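Local coordinates for NTF2 fold protein loop-helix-loop design NT-9 (Synthetic construct, PDB 6W90) that holds a phospholipid in the pocket of a computationally designed NTF2 fold, built to explore new loop-helix-loop geometries, at residues Val13-Tyr16 and Ile17-Tyr21; Asp55-Leu58 and Asp59-Glu63; Gln114-Pro118 and Glu119-Val123; Glu103-Gly107 and Lys108-Ile112. All coordinates share one frame; numbering follows the deposited sequence. Where two conformers were deposited one is given.

Contact 1: Val13-Tyr16 and Ile17-Tyr21; sequences VEEY and IRLLY. With 3PE (1,2-Distearoyl-sn-glycerophosphoethanolamine), chain B.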
# COMPACT_ATOMS: atom_id res chain seq x y z
N VAL A 13 -7.18 6.71 -1.16
CA VAL A 13 -5.83 6.40 -1.60
C VAL A 13 -5.05 7.69 -1.80
O VAL A 13 -3.90 7.79 -1.35
CB VAL A 13 -5.87 5.57 -2.89
CG1 VAL A 13 -4.43 5.36 -3.38
CG2 VAL A 13 -6.52 4.22 -2.68
N GLU A 14 -5.68 8.70 -2.43
CA GLU A 14 -4.98 9.95 -2.72
C GLU A 14 -4.57 10.64 -1.43
O GLU A 14 -3.48 11.22 -1.34
CB GLU A 14 -5.84 10.85 -3.61
CG GLU A 14 -5.68 10.45 -5.11
CD GLU A 14 -6.78 10.92 -6.07
OE1 GLU A 14 -7.71 11.65 -5.65
OE2 GLU A 14 -6.70 10.55 -7.27
N GLU A 15 -5.42 10.57 -0.42
CA GLU A 15 -5.08 11.20 0.84
C GLU A 15 -3.90 10.51 1.51
O GLU A 15 -3.04 11.16 2.10
CB GLU A 15 -6.29 11.22 1.76
CG GLU A 15 -6.01 11.94 3.14
CD GLU A 15 -5.43 13.40 3.07
OE1 GLU A 15 -5.42 14.07 1.99
OE2 GLU A 15 -4.96 13.90 4.14
N TYR A 16 -3.85 9.18 1.46
CA TYR A 16 -2.72 8.50 2.08
C TYR A 16 -1.44 8.76 1.31
O TYR A 16 -0.37 8.93 1.91
CB TYR A 16 -3.02 7.00 2.22
CG TYR A 16 -3.81 6.74 3.48
CD1 TYR A 16 -3.19 6.55 4.70
CD2 TYR A 16 -5.19 6.75 3.46
CE1 TYR A 16 -3.93 6.37 5.86
CE2 TYR A 16 -5.93 6.56 4.62
CZ TYR A 16 -5.28 6.38 5.81
OH TYR A 16 -6.03 6.21 6.96
N ILE A 17 -1.52 8.81 -0.01
CA ILE A 17 -0.34 9.20 -0.77
C ILE A 17 0.11 10.60 -0.38
O ILE A 17 1.31 10.86 -0.20
CB ILE A 17 -0.58 9.10 -2.28
CG1 ILE A 17 -0.83 7.66 -2.66
CG2 ILE A 17 0.61 9.75 -2.99
CD1 ILE A 17 -1.37 7.57 -4.06
N ARG A 18 -0.84 11.51 -0.23
CA ARG A 18 -0.48 12.88 0.13
C ARG A 18 0.20 12.92 1.48
O ARG A 18 1.19 13.63 1.66
CB ARG A 18 -1.71 13.77 0.15
CG ARG A 18 -1.33 15.24 0.41
CD ARG A 18 -2.59 16.16 0.34
NE ARG A 18 -3.26 16.08 1.63
CZ ARG A 18 -2.91 16.81 2.68
NH1 ARG A 18 -1.95 17.74 2.57
NH2 ARG A 18 -3.51 16.63 3.85
N LEU A 19 -0.31 12.17 2.44
CA LEU A 19 0.31 12.16 3.77
C LEU A 19 1.73 11.63 3.70
O LEU A 19 2.62 12.09 4.43
CB LEU A 19 -0.50 11.29 4.72
CG LEU A 19 -1.81 11.93 5.12
CD1 LEU A 19 -2.58 10.93 6.00
CD2 LEU A 19 -1.67 13.25 5.84
N LEU A 20 1.93 10.61 2.89
CA LEU A 20 3.25 10.03 2.75
C LEU A 20 4.26 11.09 2.35
O LEU A 20 5.40 11.09 2.85
CB LEU A 20 3.17 8.90 1.74
CG LEU A 20 4.42 8.06 1.53
CD1 LEU A 20 4.77 7.33 2.77
CD2 LEU A 20 4.14 7.12 0.36
N TYR A 21 3.86 12.04 1.51
CA TYR A 21 4.78 13.07 1.03
C TYR A 21 4.83 14.29 1.93
O TYR A 21 5.86 14.96 2.00
CB TYR A 21 4.38 13.49 -0.41
CG TYR A 21 4.88 12.45 -1.36
CD1 TYR A 21 6.25 12.36 -1.64
CD2 TYR A 21 4.03 11.56 -1.96
CE1 TYR A 21 6.71 11.40 -2.47
CE2 TYR A 21 4.50 10.59 -2.76
CZ TYR A 21 5.84 10.52 -3.03
OH TYR A 21 6.32 9.55 -3.85
P 3PE B . 7.23 -3.02 -11.59
N 3PE B . 5.01 -6.79 -11.27
O11 3PE B . 6.98 -2.50 -10.05
O12 3PE B . 6.59 -2.07 -12.57
O13 3PE B . 6.43 -4.47 -11.78
O14 3PE B . 8.70 -3.28 -11.90
C11 3PE B . 5.03 -4.47 -11.88
C12 3PE B . 4.55 -5.85 -12.28
C1 3PE B . 7.57 -3.24 -9.02
C2 3PE B . 7.42 -2.53 -7.67
C3 3PE B . 6.00 -1.97 -7.63
O31 3PE B . 5.63 -1.60 -6.33
O32 3PE B . 7.13 0.06 -6.49
C31 3PE B . 6.35 -0.52 -5.81
C32 3PE B . 6.12 -0.11 -4.37
C33 3PE B . 6.64 1.29 -4.05
C34 3PE B . 5.68 1.87 -3.01
C35 3PE B . 6.28 3.07 -2.27
C36 3PE B . 5.47 4.32 -2.63
C37 3PE B . 4.14 4.39 -1.87
C38 3PE B . 3.01 3.60 -2.55
C39 3PE B . 1.64 4.25 -2.33
C3A 3PE B . 1.18 4.15 -0.87
C3B 3PE B . -0.32 4.47 -0.71
C3C 3PE B . -1.12 3.18 -0.53
C3D 3PE B . -2.54 3.46 -0.06
C3E 3PE B . -3.35 2.16 -0.10
C3F 3PE B . -4.86 2.45 -0.09
C3G 3PE B . -5.66 1.15 -0.21
C3H 3PE B . -7.05 1.33 -0.84
C3I 3PE B . -8.09 1.90 0.13
O21 3PE B . 7.64 -3.46 -6.64
O22 3PE B . 9.44 -2.36 -5.79
C21 3PE B . 8.74 -3.33 -5.76
C22 3PE B . 9.01 -4.48 -4.77
C23 3PE B . 8.75 -4.09 -3.31
C24 3PE B . 7.26 -4.00 -2.97
C25 3PE B . 7.02 -3.46 -1.55
C26 3PE B . 5.58 -2.93 -1.50
C27 3PE B . 5.26 -2.19 -0.20
C28 3PE B . 3.84 -1.59 -0.26
C29 3PE B . 2.70 -2.56 0.10
C2A 3PE B . 1.37 -1.82 0.32
C2B 3PE B . 1.02 -1.61 1.80
C2C 3PE B . -0.04 -0.51 1.96
C2D 3PE B . 0.19 0.19 3.30
C2E 3PE B . -0.93 1.17 3.65
C2F 3PE B . -0.69 2.53 3.01

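Contact 2: Asp55-Leu58 and Asp59-Glu63; sequences DRFL and DAMQE. With 3PE (1,2-Distearoyl-sn-glycerophosphoethanolamine), chain B.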
# COMPACT_ATOMS: atom_id res chain seq x y z
N ASP A 55 5.56 -1.20 12.03
CA ASP A 55 6.29 0.03 12.36
C ASP A 55 7.44 0.22 11.39
O ASP A 55 7.63 1.31 10.82
CB ASP A 55 6.79 0.01 13.80
CG ASP A 55 5.68 0.26 14.82
OD1 ASP A 55 4.65 0.88 14.46
OD2 ASP A 55 5.85 -0.17 15.98
N ARG A 56 8.22 -0.83 11.16
CA ARG A 56 9.38 -0.69 10.30
C ARG A 56 8.99 -0.73 8.82
O ARG A 56 9.65 -0.10 7.99
CB ARG A 56 10.39 -1.79 10.62
CG ARG A 56 11.10 -1.64 11.96
CD ARG A 56 12.14 -2.73 12.11
NE ARG A 56 12.79 -2.74 13.42
CZ ARG A 56 13.86 -2.02 13.74
NH1 ARG A 56 14.41 -1.19 12.87
NH2 ARG A 56 14.37 -2.14 14.97
N PHE A 57 7.91 -1.44 8.50
CA PHE A 57 7.43 -1.48 7.12
C PHE A 57 6.94 -0.11 6.68
O PHE A 57 7.27 0.36 5.58
CB PHE A 57 6.31 -2.52 7.04
CG PHE A 57 5.75 -2.77 5.67
CD1 PHE A 57 4.74 -1.97 5.15
CD2 PHE A 57 6.19 -3.83 4.92
CE1 PHE A 57 4.20 -2.22 3.91
CE2 PHE A 57 5.66 -4.07 3.66
CZ PHE A 57 4.67 -3.26 3.16
N LEU A 58 6.18 0.56 7.54
CA LEU A 58 5.70 1.89 7.18
C LEU A 58 6.85 2.90 7.12
O LEU A 58 6.85 3.75 6.22
CB LEU A 58 4.61 2.30 8.17
CG LEU A 58 3.36 1.41 8.10
CD1 LEU A 58 2.49 1.73 9.31
CD2 LEU A 58 2.59 1.66 6.79
N ASP A 59 7.87 2.77 7.98
CA ASP A 59 9.05 3.61 7.85
C ASP A 59 9.74 3.42 6.50
O ASP A 59 10.27 4.37 5.92
CB ASP A 59 10.06 3.30 8.95
CG ASP A 59 9.62 3.75 10.32
OD1 ASP A 59 8.69 4.57 10.43
OD2 ASP A 59 10.23 3.28 11.31
N ALA A 60 9.76 2.18 6.00
CA ALA A 60 10.43 1.90 4.74
C ALA A 60 9.70 2.57 3.59
O ALA A 60 10.34 3.13 2.69
CB ALA A 60 10.55 0.39 4.53
N MET A 61 8.37 2.56 3.62
CA MET A 61 7.58 3.31 2.64
C MET A 61 7.88 4.80 2.67
O MET A 61 7.93 5.45 1.62
CB MET A 61 6.09 3.11 2.88
CG MET A 61 5.65 1.70 2.69
SD MET A 61 3.89 1.56 2.91
CE MET A 61 3.45 2.27 1.35
N GLN A 62 8.05 5.38 3.86
CA GLN A 62 8.35 6.80 3.94
C GLN A 62 9.64 7.12 3.18
O GLN A 62 9.74 8.14 2.50
CB GLN A 62 8.48 7.26 5.39
CG GLN A 62 9.08 8.68 5.57
CD GLN A 62 9.38 9.03 7.03
OE1 GLN A 62 9.23 8.20 7.93
NE2 GLN A 62 9.80 10.28 7.26
N GLU A 63 10.64 6.25 3.30
CA GLU A 63 11.89 6.57 2.64
C GLU A 63 11.82 6.27 1.15
O GLU A 63 12.33 7.05 0.33
CB GLU A 63 13.05 5.83 3.29
CG GLU A 63 14.39 6.42 2.90
CD GLU A 63 15.42 6.26 3.98
OE1 GLU A 63 16.62 6.51 3.71
OE2 GLU A 63 15.02 5.87 5.10
P 3PE B . 7.23 -3.02 -11.59
N 3PE B . 5.01 -6.79 -11.27
O11 3PE B . 6.98 -2.50 -10.05
O12 3PE B . 6.59 -2.07 -12.57
O13 3PE B . 6.43 -4.47 -11.78
O14 3PE B . 8.70 -3.28 -11.90
C11 3PE B . 5.03 -4.47 -11.88
C12 3PE B . 4.55 -5.85 -12.28
C1 3PE B . 7.57 -3.24 -9.02
C2 3PE B . 7.42 -2.53 -7.67
C3 3PE B . 6.00 -1.97 -7.63
O31 3PE B . 5.63 -1.60 -6.33
O32 3PE B . 7.13 0.06 -6.49
C31 3PE B . 6.35 -0.52 -5.81
C32 3PE B . 6.12 -0.11 -4.37
C33 3PE B . 6.64 1.29 -4.05
C34 3PE B . 5.68 1.87 -3.01
C35 3PE B . 6.28 3.07 -2.27
C36 3PE B . 5.47 4.32 -2.63
C37 3PE B . 4.14 4.39 -1.87
C38 3PE B . 3.01 3.60 -2.55
C39 3PE B . 1.64 4.25 -2.33
C3A 3PE B . 1.18 4.15 -0.87
C3B 3PE B . -0.32 4.47 -0.71
C3C 3PE B . -1.12 3.18 -0.53
C3D 3PE B . -2.54 3.46 -0.06
C3E 3PE B . -3.35 2.16 -0.10
C3F 3PE B . -4.86 2.45 -0.09
C3G 3PE B . -5.66 1.15 -0.21
C3H 3PE B . -7.05 1.33 -0.84
C3I 3PE B . -8.09 1.90 0.13
O21 3PE B . 7.64 -3.46 -6.64
O22 3PE B . 9.44 -2.36 -5.79
C21 3PE B . 8.74 -3.33 -5.76
C22 3PE B . 9.01 -4.48 -4.77
C23 3PE B . 8.75 -4.09 -3.31
C24 3PE B . 7.26 -4.00 -2.97
C25 3PE B . 7.02 -3.46 -1.55
C26 3PE B . 5.58 -2.93 -1.50
C27 3PE B . 5.26 -2.19 -0.20
C28 3PE B . 3.84 -1.59 -0.26
C29 3PE B . 2.70 -2.56 0.10
C2A 3PE B . 1.37 -1.82 0.32
C2B 3PE B . 1.02 -1.61 1.80
C2C 3PE B . -0.04 -0.51 1.96
C2D 3PE B . 0.19 0.19 3.30
C2E 3PE B . -0.93 1.17 3.65
C2F 3PE B . -0.69 2.53 3.01

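Contact 3: Gln114-Pro118 and Glu119-Val123; sequences QQVDP and EYKKV. With 3PE (1,2-Distearoyl-sn-glycerophosphoethanolamine), chain B.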
# COMPACT_ATOMS: atom_id res chain seq x y z
N GLN A 114 -0.12 -8.39 -3.16
CA GLN A 114 0.64 -7.85 -4.27
C GLN A 114 1.43 -9.02 -4.87
O GLN A 114 1.96 -9.85 -4.13
CB GLN A 114 1.59 -6.75 -3.77
CG GLN A 114 2.38 -6.05 -4.84
CD GLN A 114 3.44 -5.05 -4.34
OE1 GLN A 114 3.72 -4.92 -3.15
NE2 GLN A 114 4.06 -4.36 -5.28
N GLN A 115 1.54 -9.06 -6.19
CA GLN A 115 2.47 -9.98 -6.82
C GLN A 115 3.78 -9.25 -7.07
O GLN A 115 3.84 -8.03 -7.25
CB GLN A 115 1.89 -10.54 -8.12
CG GLN A 115 2.75 -11.70 -8.73
CD GLN A 115 3.16 -12.83 -7.73
OE1 GLN A 115 3.99 -12.63 -6.83
NE2 GLN A 115 2.60 -14.02 -7.94
N VAL A 116 4.86 -10.03 -7.06
CA VAL A 116 6.22 -9.55 -7.19
C VAL A 116 6.88 -10.29 -8.34
O VAL A 116 6.79 -11.52 -8.41
CB VAL A 116 7.00 -9.77 -5.90
CG1 VAL A 116 8.36 -9.18 -5.98
CG2 VAL A 116 6.26 -9.15 -4.73
N ASP A 117 7.54 -9.55 -9.22
CA ASP A 117 8.24 -10.18 -10.33
C ASP A 117 9.53 -10.80 -9.82
O ASP A 117 10.00 -10.48 -8.72
CB ASP A 117 8.53 -9.16 -11.42
CG ASP A 117 7.30 -8.78 -12.22
OD1 ASP A 117 6.38 -9.62 -12.33
OD2 ASP A 117 7.26 -7.63 -12.75
N PRO A 118 10.12 -11.70 -10.61
CA PRO A 118 11.27 -12.48 -10.13
C PRO A 118 12.46 -11.66 -9.73
O PRO A 118 13.22 -12.14 -8.88
CB PRO A 118 11.61 -13.39 -11.32
CG PRO A 118 10.33 -13.48 -12.04
CD PRO A 118 9.67 -12.17 -11.93
N GLU A 119 12.67 -10.48 -10.28
CA GLU A 119 13.88 -9.74 -9.95
C GLU A 119 13.73 -8.93 -8.67
O GLU A 119 14.72 -8.33 -8.23
CB GLU A 119 14.31 -8.86 -11.12
CG GLU A 119 13.71 -7.49 -11.19
CD GLU A 119 12.27 -7.47 -11.69
OE1 GLU A 119 11.64 -8.53 -11.82
OE2 GLU A 119 11.76 -6.36 -11.98
N TYR A 120 12.55 -8.91 -8.07
CA TYR A 120 12.29 -8.15 -6.84
C TYR A 120 12.16 -9.07 -5.62
O TYR A 120 11.98 -8.57 -4.49
CB TYR A 120 11.04 -7.24 -7.01
CG TYR A 120 11.36 -5.89 -7.69
CD1 TYR A 120 12.23 -5.01 -7.10
CD2 TYR A 120 10.76 -5.49 -8.90
CE1 TYR A 120 12.56 -3.78 -7.69
CE2 TYR A 120 11.08 -4.25 -9.50
CZ TYR A 120 11.98 -3.39 -8.87
OH TYR A 120 12.35 -2.15 -9.40
N LYS A 121 12.27 -10.38 -5.79
CA LYS A 121 12.10 -11.28 -4.65
C LYS A 121 13.11 -10.99 -3.54
O LYS A 121 12.76 -11.03 -2.36
CB LYS A 121 12.21 -12.73 -5.12
CG LYS A 121 11.26 -13.16 -6.25
CD LYS A 121 9.86 -13.01 -5.78
CE LYS A 121 8.83 -13.49 -6.80
NZ LYS A 121 8.89 -14.91 -6.96
N LYS A 122 14.37 -10.68 -3.90
CA LYS A 122 15.38 -10.47 -2.87
C LYS A 122 15.10 -9.20 -2.08
O LYS A 122 15.33 -9.16 -0.87
CB LYS A 122 16.79 -10.40 -3.46
CG LYS A 122 17.88 -10.33 -2.40
CD LYS A 122 17.86 -11.57 -1.47
CE LYS A 122 18.75 -11.39 -0.24
NZ LYS A 122 20.19 -11.52 -0.57
N VAL A 123 14.54 -8.18 -2.74
CA VAL A 123 14.14 -6.97 -2.05
C VAL A 123 13.09 -7.29 -1.00
O VAL A 123 13.15 -6.80 0.14
CB VAL A 123 13.61 -5.95 -3.06
CG1 VAL A 123 13.03 -4.79 -2.35
CG2 VAL A 123 14.72 -5.50 -3.96
P 3PE B . 7.23 -3.02 -11.59
N 3PE B . 5.01 -6.79 -11.27
O11 3PE B . 6.98 -2.50 -10.05
O12 3PE B . 6.59 -2.07 -12.57
O13 3PE B . 6.43 -4.47 -11.78
O14 3PE B . 8.70 -3.28 -11.90
C11 3PE B . 5.03 -4.47 -11.88
C12 3PE B . 4.55 -5.85 -12.28
C1 3PE B . 7.57 -3.24 -9.02
C2 3PE B . 7.42 -2.53 -7.67
C3 3PE B . 6.00 -1.97 -7.63
O31 3PE B . 5.63 -1.60 -6.33
O32 3PE B . 7.13 0.06 -6.49
C31 3PE B . 6.35 -0.52 -5.81
C32 3PE B . 6.12 -0.11 -4.37
C33 3PE B . 6.64 1.29 -4.05
C34 3PE B . 5.68 1.87 -3.01
C35 3PE B . 6.28 3.07 -2.27
C36 3PE B . 5.47 4.32 -2.63
C37 3PE B . 4.14 4.39 -1.87
C38 3PE B . 3.01 3.60 -2.55
C39 3PE B . 1.64 4.25 -2.33
C3A 3PE B . 1.18 4.15 -0.87
C3B 3PE B . -0.32 4.47 -0.71
C3C 3PE B . -1.12 3.18 -0.53
C3D 3PE B . -2.54 3.46 -0.06
C3E 3PE B . -3.35 2.16 -0.10
C3F 3PE B . -4.86 2.45 -0.09
C3G 3PE B . -5.66 1.15 -0.21
C3H 3PE B . -7.05 1.33 -0.84
C3I 3PE B . -8.09 1.90 0.13
O21 3PE B . 7.64 -3.46 -6.64
O22 3PE B . 9.44 -2.36 -5.79
C21 3PE B . 8.74 -3.33 -5.76
C22 3PE B . 9.01 -4.48 -4.77
C23 3PE B . 8.75 -4.09 -3.31
C24 3PE B . 7.26 -4.00 -2.97
C25 3PE B . 7.02 -3.46 -1.55
C26 3PE B . 5.58 -2.93 -1.50
C27 3PE B . 5.26 -2.19 -0.20
C28 3PE B . 3.84 -1.59 -0.26
C29 3PE B . 2.70 -2.56 0.10
C2A 3PE B . 1.37 -1.82 0.32
C2B 3PE B . 1.02 -1.61 1.80
C2C 3PE B . -0.04 -0.51 1.96
C2D 3PE B . 0.19 0.19 3.30
C2E 3PE B . -0.93 1.17 3.65
C2F 3PE B . -0.69 2.53 3.01
O HOH W 1 9.28 -6.00 -11.85
O HOH W 2 15.09 -11.46 -6.75

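Contact 4: Glu103-Gly107 and Lys108-Ile112; sequences EVRNG and KIKRI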
# COMPACT_ATOMS: atom_id res chain seq x y z
N GLU A 103 -8.99 -6.48 0.69
CA GLU A 103 -10.26 -6.79 1.33
C GLU A 103 -10.50 -5.87 2.52
O GLU A 103 -9.63 -5.75 3.39
CB GLU A 103 -10.27 -8.23 1.83
CG GLU A 103 -10.31 -9.22 0.78
CD GLU A 103 -11.72 -9.60 0.44
OE1 GLU A 103 -12.45 -10.04 1.36
OE2 GLU A 103 -12.11 -9.47 -0.73
N VAL A 104 -11.73 -5.33 2.63
CA VAL A 104 -12.10 -4.34 3.63
C VAL A 104 -13.08 -4.94 4.62
O VAL A 104 -14.05 -5.59 4.22
CB VAL A 104 -12.73 -3.10 2.94
CG1 VAL A 104 -13.28 -2.13 3.98
CG2 VAL A 104 -11.70 -2.46 2.03
N ARG A 105 -12.85 -4.71 5.92
CA ARG A 105 -13.75 -5.18 6.98
C ARG A 105 -13.84 -4.10 8.05
O ARG A 105 -12.81 -3.58 8.48
CB ARG A 105 -13.28 -6.49 7.62
CG ARG A 105 -13.11 -7.67 6.68
CD ARG A 105 -14.43 -8.09 6.04
NE ARG A 105 -14.94 -9.33 6.61
CZ ARG A 105 -16.21 -9.73 6.53
NH1 ARG A 105 -16.57 -10.88 7.09
NH2 ARG A 105 -17.11 -9.00 5.91
N ASN A 106 -15.05 -3.78 8.51
CA ASN A 106 -15.21 -2.71 9.51
C ASN A 106 -14.60 -1.40 9.04
O ASN A 106 -14.00 -0.67 9.83
CB ASN A 106 -14.57 -3.08 10.84
CG ASN A 106 -15.02 -4.39 11.34
OD1 ASN A 106 -14.27 -5.38 11.30
ND2 ASN A 106 -16.25 -4.45 11.81
N GLY A 107 -14.74 -1.10 7.75
CA GLY A 107 -14.14 0.08 7.18
C GLY A 107 -12.62 0.17 7.16
O GLY A 107 -12.07 1.24 6.92
N LYS A 108 -11.95 -0.95 7.38
CA LYS A 108 -10.49 -1.00 7.42
C LYS A 108 -9.99 -2.11 6.51
O LYS A 108 -10.73 -3.02 6.13
CB LYS A 108 -10.00 -1.24 8.85
CG LYS A 108 -10.38 -0.11 9.85
CD LYS A 108 -9.57 -0.23 11.15
CE LYS A 108 -9.92 0.92 12.09
NZ LYS A 108 -9.19 0.84 13.37
N ILE A 109 -8.72 -2.04 6.17
CA ILE A 109 -8.12 -3.08 5.33
C ILE A 109 -7.73 -4.30 6.14
O ILE A 109 -6.87 -4.23 7.03
CB ILE A 109 -6.90 -2.52 4.59
CG1 ILE A 109 -7.35 -1.32 3.77
CG2 ILE A 109 -6.23 -3.61 3.70
CD1 ILE A 109 -6.22 -0.69 2.96
N LYS A 110 -8.29 -5.45 5.77
CA LYS A 110 -7.96 -6.72 6.42
C LYS A 110 -6.91 -7.53 5.67
O LYS A 110 -6.13 -8.25 6.31
CB LYS A 110 -9.22 -7.57 6.59
CG LYS A 110 -8.99 -8.87 7.38
CD LYS A 110 -10.28 -9.56 7.79
CE LYS A 110 -10.05 -11.03 8.15
NZ LYS A 110 -11.31 -11.64 8.68
N ARG A 111 -6.86 -7.43 4.34
CA ARG A 111 -5.90 -8.18 3.54
C ARG A 111 -5.43 -7.30 2.40
O ARG A 111 -6.24 -6.61 1.79
CB ARG A 111 -6.56 -9.47 3.01
CG ARG A 111 -5.62 -10.53 2.61
CD ARG A 111 -6.36 -11.82 2.35
NE ARG A 111 -5.47 -12.66 1.57
CZ ARG A 111 -5.88 -13.66 0.82
NH1 ARG A 111 -7.17 -13.95 0.77
NH2 ARG A 111 -5.00 -14.35 0.12
N ILE A 112 -4.13 -7.36 2.09
CA ILE A 112 -3.53 -6.74 0.91
C ILE A 112 -2.73 -7.84 0.24
O ILE A 112 -2.01 -8.57 0.93
CB ILE A 112 -2.60 -5.56 1.23
CG1 ILE A 112 -3.40 -4.43 1.85
CG2 ILE A 112 -1.83 -5.15 -0.02
CD1 ILE A 112 -2.60 -3.30 2.39

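Contact 1: Val13-Tyr16 and Ile17-Tyr21
Helix 6-22 of this NTF2 fold has two working sides: V13 and I17, one turn apart, line the phospholipid pocket, and E15 and R18 make an i to i+3 salt bridge on another flank. The helical spacing is documented by successive i to i+4 backbone bonds, among them I17 N to V13 O at 2.9 Å. V13 divides its two methyls. CG1, placed anti to V13 N (chi1 176°) and so beside the carbonyl carbon, is directed along the helix to I17 CD1, 3.8 Å away, with the two side chains slanting across each other. CG2 is given to the lipid and lies 3.5 Å from C3H of 3PE. I17 CG1 follows at 3.8 Å from 3PE C3B, and L20 CD2 at 3.5 Å from 3PE C37, which strings L20, I17 and V13 along one acyl chain, from C37 through C3B to C3H. Strand 82-91 closes in through I87, touched by both V13 and I17, while Y16 turns to A30 and L35 of helix 24-35. On the polar flank E15 and R18 run alongside each other in the same direction. The guanidinium grips side-on with two nitrogens, one for each carboxylate oxygen, and the two planes are 35° apart. R18 NH2 reaches the syn lone pair of E15 OE2 at 3.1 Å; R18 NE meets E15 OE1 at 3.0 Å, nearly straight (175°) and within the guanidinium plane.

Contact 2: Asp55-Leu58 and Asp59-Glu63
A Met-aromatic contact on helix 54-64 joins F57 and M61, one turn apart, on the side of the helix that lines the lipid pocket. The sulfur stands 5.0 Å from the centroid of the F57 ring and 61° off the ring normal, an oblique approach. The nearest atoms are M61 SD and F57 CE1, at 3.9 Å. F57 has CG anti to its own backbone N (chi1 -176°), which swings the ring along the helix to the next turn. L58, three residues before M61, runs alongside it and brings CD2 to 4.1 Å from M61 SD. Beyond the sulfur, a bend at chi3 (75°) carries M61 CE to 3.7 Å from C3A of one acyl chain of 3PE. The ring serves the second chain, with F57 CZ 3.6 Å from 3PE C27 and with 3PE C29 at its edge, in plane. In place of this methionine, an alanine is likely to leave a gap beside F57 CE1 and L58 CD2 and to deprive 3PE C3A of its methyl contact. Outside the helix, F49 meets the F57 ring, L58 packs on F27 and A31 of helix 24-35, and D59 OD1 is salt-bridged to K28. The pairing of F57 with M61 is repeated in the backbone, where M61 N donates to F57 O at 3.1 Å.

Contact 3: Gln114-Pro118 and Glu119-Val123
Y120 packs back on V116 through its CB, which lies 3.5 Å from V116 CG1 in the conformer described; the two side chains cross at about a right angle. With CG anti to the carbonyl carbon (chi1 -84°), the ring is carried to the polar end of the bound 3PE. CG is 4.0 Å from 3PE C22, at the root of one acyl chain, and CD2 comes to 3.9 Å from 3PE C1, which lies on the same side of the ring as O22. CE2 lies 3.5 Å from the phosphate oxygen O14 of 3PE, while CE1 is 3.9 Å from the ester carbonyl oxygen O22 of 3PE. That carbonyl oxygen sits over one ring face, offset toward the rim; E119 CG lies over the opposite face, and a water is at the edge, in plane. The tip, OH, is hydrogen-bonded to W96 NE1. A leucine here would probably lose the flat surface between E119 and the lipid ester and leave W96 without this hydroxyl partner. The backbone that carries Y120 is folded by a type I beta turn from D117 to Y120, closed by Y120 N to D117 O at 3.1 Å. D117 OD2 meets the lipid amine, 3PE N, at 2.8 Å in a weak hydrogen bond, and Q114 NE2 makes another weak one to 3PE O31. The turn carries the chain from strand 108-114, where Q114 touches I44 of strand 40-44 and F98 of strand 94-105, directly into helix 121-129.

Contact 4: Glu103-Gly107 and Lys108-Ile112
The flat groups that meet across this hairpin are peptide units, approached in different ways. The E103 carbonyl is met nearly head-on by K110 N, with E103 O 2.7 Å away, and also takes a weak bond from R111 N at 3.4 Å. The R105 carbonyl, by contrast, receives K108 N at 3.0 Å from above its plane, 60° out of it. Two donors on E103 O are the signature of a classic beta bulge: K110 and R111 both face E103, and the register shifts by one between E103 and V104. R105 and K108 form a hydrogen-bonded pair, R105 N to K108 O at 2.7 Å, and close a type I' turn over N106 and G107, both with positive phi. K110, its CG anti to the backbone N (chi1 -175°) and its chain extended, runs beside R105, with K110 CD 3.6 Å from R105 CG. V104 CA adds a CH contact to K108 O at 3.1 Å. E103 OE2 is bonded to H82, and R111 is salt-bridged to E43. The hairpin lies between strand 82-91, beside 94-105, and strand 40-44, beside 108-114, with K108 NZ reaching back to D33 O of helix 24-35 and I109, on the V104 face of the sheet, touching the lipid.

How the contacts relate
Contacts 1 and 2 are partly buried helix turns, and they touch, L20 CD1 lying 3.8 Å from Q62 CA. Contacts 3 and 4 are at the surface, at the two ends of strand 108-114, which runs from the hairpin turn to the turn before helix 121-129; their centres are 24 Å apart. The lipid is the element all four share, but the chemistry changes along it: methyls and an aromatic ring meet its acyl chains in contacts 1 and 2, amide, carboxylate and tyrosine ring meet its headgroup and esters in contact 3, and contact 4 offers isoleucines. Contacts 1 and 3 lie on opposite sides of the chain's centre. Contact 4 is governed mainly by backbone bonds, whereas contact 1 adds a side-chain salt bridge.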